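Local atomic coordinates of catalase (Pseudomonas syringae, PDB entry 1M7S), a protein that decomposes hydrogen peroxide into water and oxygen with a heme cofactor, protecting cells from the toxic effects of the peroxide. Residues N191-Y196 against L273-I278. Residues are numbered along the deposited sequence; the frame is centred on the assembly and turned at random.
Sequences NGVHAY and LDATKI. With HEM (protoporphyrin IX containing Fe), chain E.
Beside a heme vinyl group, in the wall of the heme pocket of the catalase beta barrel, Val193, His194 and Ala195 in the break of strand 190-199 pack against Leu273 and Ala275 of a loop. No hydrogen bond crosses between the two segments, and the join is made by van der Waals contacts. Val193 CG1, set anti to the backbone N (chi1 -177°), lies 3.7 Å from Ala275 O. The same methyl stands 3.5 Å from the heme vinyl carbon CBB, so Val193 touches both cofactor and loop. The His194 ring also meets both, each obliquely: its NE2 comes within 3.4 Å of CBB, while ND1 is 4.1 Å from Ala275 CB. Hydrogen bonds to Asp322 OD2 at ND1 and to Arg328 NH1 at NE2 fix the ring's rotation and satisfy both buried nitrogens. Further along, Leu273 reaches across with its CD2 branch to touch Ala195 CB at 3.5 Å. The loop contains a type I turn from Asp274 to Lys277 and an Asx turn, in which Thr276 N donates to Asp274 OD2 at 3.0 Å. Thr276 OG1 grips that oxygen from the same face of the carboxylate, at 2.8 Å, and Arg132 and Lys277 both form salt bridges through OD1. Lys209 of strand 205-214 ties the two segments together by donating to Val193 O and Lys277 O, while helix 323-339 packs on His194 and Ala275 through Leu324.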
loop_
_atom_site.group_PDB
_atom_site.type_symbol
_atom_site.label_atom_id
_atom_site.label_comp_id
_atom_site.label_asym_id
_atom_site.label_seq_id
_atom_site.Cartn_x
_atom_site.Cartn_y
_atom_site.Cartn_z
ATOM N N ASN A 191 18.176 -20.313 20.783
ATOM C CA ASN A 191 17.175 -21.154 21.438
ATOM C C ASN A 191 15.822 -20.946 20.788
ATOM O O ASN A 191 15.479 -19.814 20.478
ATOM C CB ASN A 191 17.064 -20.801 22.935
ATOM C CG ASN A 191 18.303 -21.206 23.721
ATOM O OD1 ASN A 191 18.484 -22.362 24.040
ATOM N ND2 ASN A 191 19.210 -20.270 24.003
ATOM N N GLY A 192 14.969 -21.981 20.697
ATOM C CA GLY A 192 13.618 -21.855 20.177
ATOM C C GLY A 192 12.703 -21.179 21.187
ATOM O O GLY A 192 11.685 -20.619 20.767
ATOM N N VAL A 193 13.102 -21.182 22.444
ATOM C CA VAL A 193 12.371 -20.712 23.604
ATOM C C VAL A 193 11.210 -21.645 23.950
ATOM O O VAL A 193 11.251 -22.289 25.017
ATOM C CB VAL A 193 11.912 -19.260 23.507
ATOM C CG1 VAL A 193 11.219 -18.835 24.774
ATOM C CG2 VAL A 193 13.159 -18.361 23.305
ATOM N N HIS A 194 10.230 -21.759 23.091
ATOM C CA HIS A 194 9.081 -22.608 23.360
ATOM C C HIS A 194 9.383 -24.086 23.145
ATOM O O HIS A 194 10.240 -24.409 22.340
ATOM C CB HIS A 194 7.995 -22.331 22.288
ATOM C CG HIS A 194 7.797 -20.888 21.991
ATOM N ND1 HIS A 194 7.255 -20.056 22.943
ATOM C CD2 HIS A 194 8.097 -20.122 20.899
ATOM C CE1 HIS A 194 7.204 -18.819 22.443
ATOM N NE2 HIS A 194 7.686 -18.847 21.224
ATOM N N ALA A 195 8.549 -24.927 23.747
ATOM C CA ALA A 195 8.519 -26.331 23.380
ATOM C C ALA A 195 7.673 -26.349 22.079
ATOM O O ALA A 195 6.666 -25.640 21.966
ATOM C CB ALA A 195 7.688 -27.119 24.398
ATOM N N TYR A 196 8.159 -27.094 21.079
ATOM C CA TYR A 196 7.472 -27.331 19.843
ATOM C C TYR A 196 6.959 -28.807 19.955
ATOM O O TYR A 196 7.468 -29.525 20.801
ATOM C CB TYR A 196 8.378 -27.255 18.614
ATOM C CG TYR A 196 8.567 -25.795 18.220
ATOM C CD1 TYR A 196 9.432 -24.999 18.946
ATOM C CD2 TYR A 196 7.858 -25.229 17.168
ATOM C CE1 TYR A 196 9.603 -23.649 18.635
ATOM C CE2 TYR A 196 8.046 -23.884 16.821
ATOM C CZ TYR A 196 8.901 -23.119 17.578
ATOM O OH TYR A 196 9.096 -21.775 17.295
ATOM N N LEU A 273 5.218 -25.546 29.443
ATOM C CA LEU A 273 4.926 -24.735 28.256
ATOM C C LEU A 273 4.841 -23.246 28.587
ATOM O O LEU A 273 4.333 -22.442 27.798
ATOM C CB LEU A 273 3.626 -25.232 27.642
ATOM C CG LEU A 273 3.601 -26.740 27.270
ATOM C CD1 LEU A 273 2.253 -27.040 26.654
ATOM C CD2 LEU A 273 4.774 -27.107 26.382
ATOM N N ASP A 274 5.466 -22.848 29.691
ATOM C CA ASP A 274 5.575 -21.433 30.068
ATOM C C ASP A 274 6.868 -20.861 29.452
ATOM O O ASP A 274 7.978 -21.361 29.692
ATOM C CB ASP A 274 5.654 -21.347 31.589
ATOM C CG ASP A 274 5.900 -20.013 32.201
ATOM O OD1 ASP A 274 5.976 -19.968 33.465
ATOM O OD2 ASP A 274 6.028 -19.055 31.401
ATOM N N ALA A 275 6.742 -19.902 28.512
ATOM C CA ALA A 275 7.905 -19.336 27.828
ATOM C C ALA A 275 8.920 -18.626 28.698
ATOM O O ALA A 275 10.030 -18.252 28.260
ATOM C CB ALA A 275 7.378 -18.420 26.718
ATOM N N THR A 276 8.595 -18.335 29.981
ATOM C CA THR A 276 9.536 -17.792 30.920
ATOM C C THR A 276 10.357 -18.854 31.639
ATOM O O THR A 276 11.198 -18.516 32.475
ATOM C CB THR A 276 8.821 -16.917 31.989
ATOM O OG1 THR A 276 7.986 -17.697 32.880
ATOM C CG2 THR A 276 8.084 -15.832 31.244
ATOM N N LYS A 277 10.328 -20.127 31.156
ATOM C CA LYS A 277 11.053 -21.165 31.836
ATOM C C LYS A 277 11.955 -22.006 30.941
ATOM O O LYS A 277 11.620 -22.310 29.793
ATOM C CB LYS A 277 9.993 -22.194 32.415
ATOM C CG LYS A 277 9.052 -21.635 33.479
ATOM C CD LYS A 277 9.795 -21.348 34.792
ATOM C CE LYS A 277 8.809 -20.898 35.871
ATOM N NZ LYS A 277 8.408 -19.484 35.506
ATOM N N ILE A 278 13.086 -22.388 31.524
ATOM C CA ILE A 278 13.946 -23.383 30.869
ATOM C C ILE A 278 13.546 -24.747 31.481
ATOM O O ILE A 278 12.773 -24.765 32.431
ATOM C CB ILE A 278 15.435 -23.151 31.120
ATOM C CG1 ILE A 278 15.823 -23.226 32.603
ATOM C CG2 ILE A 278 15.862 -21.780 30.576
ATOM C CD1 ILE A 278 17.322 -23.494 32.776
HETATM C CHA HEM E . 10.237 -10.742 14.627
HETATM C CHB HEM E . 11.913 -13.853 17.934
HETATM C CHC HEM E . 7.894 -13.224 20.544
HETATM C CHD HEM E . 5.842 -10.922 16.785
HETATM C C1A HEM E . 11.031 -11.630 15.314
HETATM C C2A HEM E . 12.389 -12.043 14.886
HETATM C C3A HEM E . 12.849 -12.898 15.798
HETATM C C4A HEM E . 11.828 -13.035 16.822
HETATM C CMA HEM E . 14.185 -13.653 15.828
HETATM C CAA HEM E . 13.029 -11.522 13.588
HETATM C CBA HEM E . 12.975 -12.528 12.389
HETATM C CGA HEM E . 13.829 -11.955 11.227
HETATM O O1A HEM E . 13.138 -11.616 10.235
HETATM O O2A HEM E . 15.052 -11.983 11.466
HETATM C C1B HEM E . 10.967 -13.984 18.914
HETATM C C2B HEM E . 11.035 -14.900 20.046
HETATM C C3B HEM E . 9.919 -14.712 20.781
HETATM C C4B HEM E . 9.135 -13.703 20.124
HETATM C CMB HEM E . 12.214 -15.850 20.298
HETATM C CAB HEM E . 9.456 -15.360 22.086
HETATM C CBB HEM E . 9.825 -16.564 22.479
HETATM C C1C HEM E . 6.975 -12.648 19.705
HETATM C C2C HEM E . 5.553 -12.584 19.952
HETATM C C3C HEM E . 4.980 -11.974 18.906
HETATM C C4C HEM E . 6.045 -11.595 18.001
HETATM C CMC HEM E . 4.812 -13.188 21.176
HETATM C CAC HEM E . 3.502 -11.647 18.617
HETATM C CBC HEM E . 2.482 -12.472 18.915
HETATM C C1D HEM E . 6.898 -10.619 15.915
HETATM C C2D HEM E . 6.754 -9.842 14.696
HETATM C C3D HEM E . 7.947 -9.789 14.100
HETATM C C4D HEM E . 8.876 -10.530 14.926
HETATM C CMD HEM E . 5.410 -9.221 14.275
HETATM C CAD HEM E . 8.328 -9.091 12.762
HETATM C CBD HEM E . 8.300 -10.155 11.606
HETATM C CGD HEM E . 8.460 -9.557 10.221
HETATM O O1D HEM E . 8.914 -10.347 9.321
HETATM O O2D HEM E . 8.141 -8.373 9.949
HETATM N NA HEM E . 10.763 -12.219 16.516
HETATM N NB HEM E . 9.784 -13.276 18.969
HETATM N NC HEM E . 7.259 -12.010 18.518
HETATM N ND HEM E . 8.202 -11.065 15.991
HETATM FE FE HEM E . 8.972 -12.194 17.467
HETATM O O HOH W 1 9.944 -10.640 19.193
#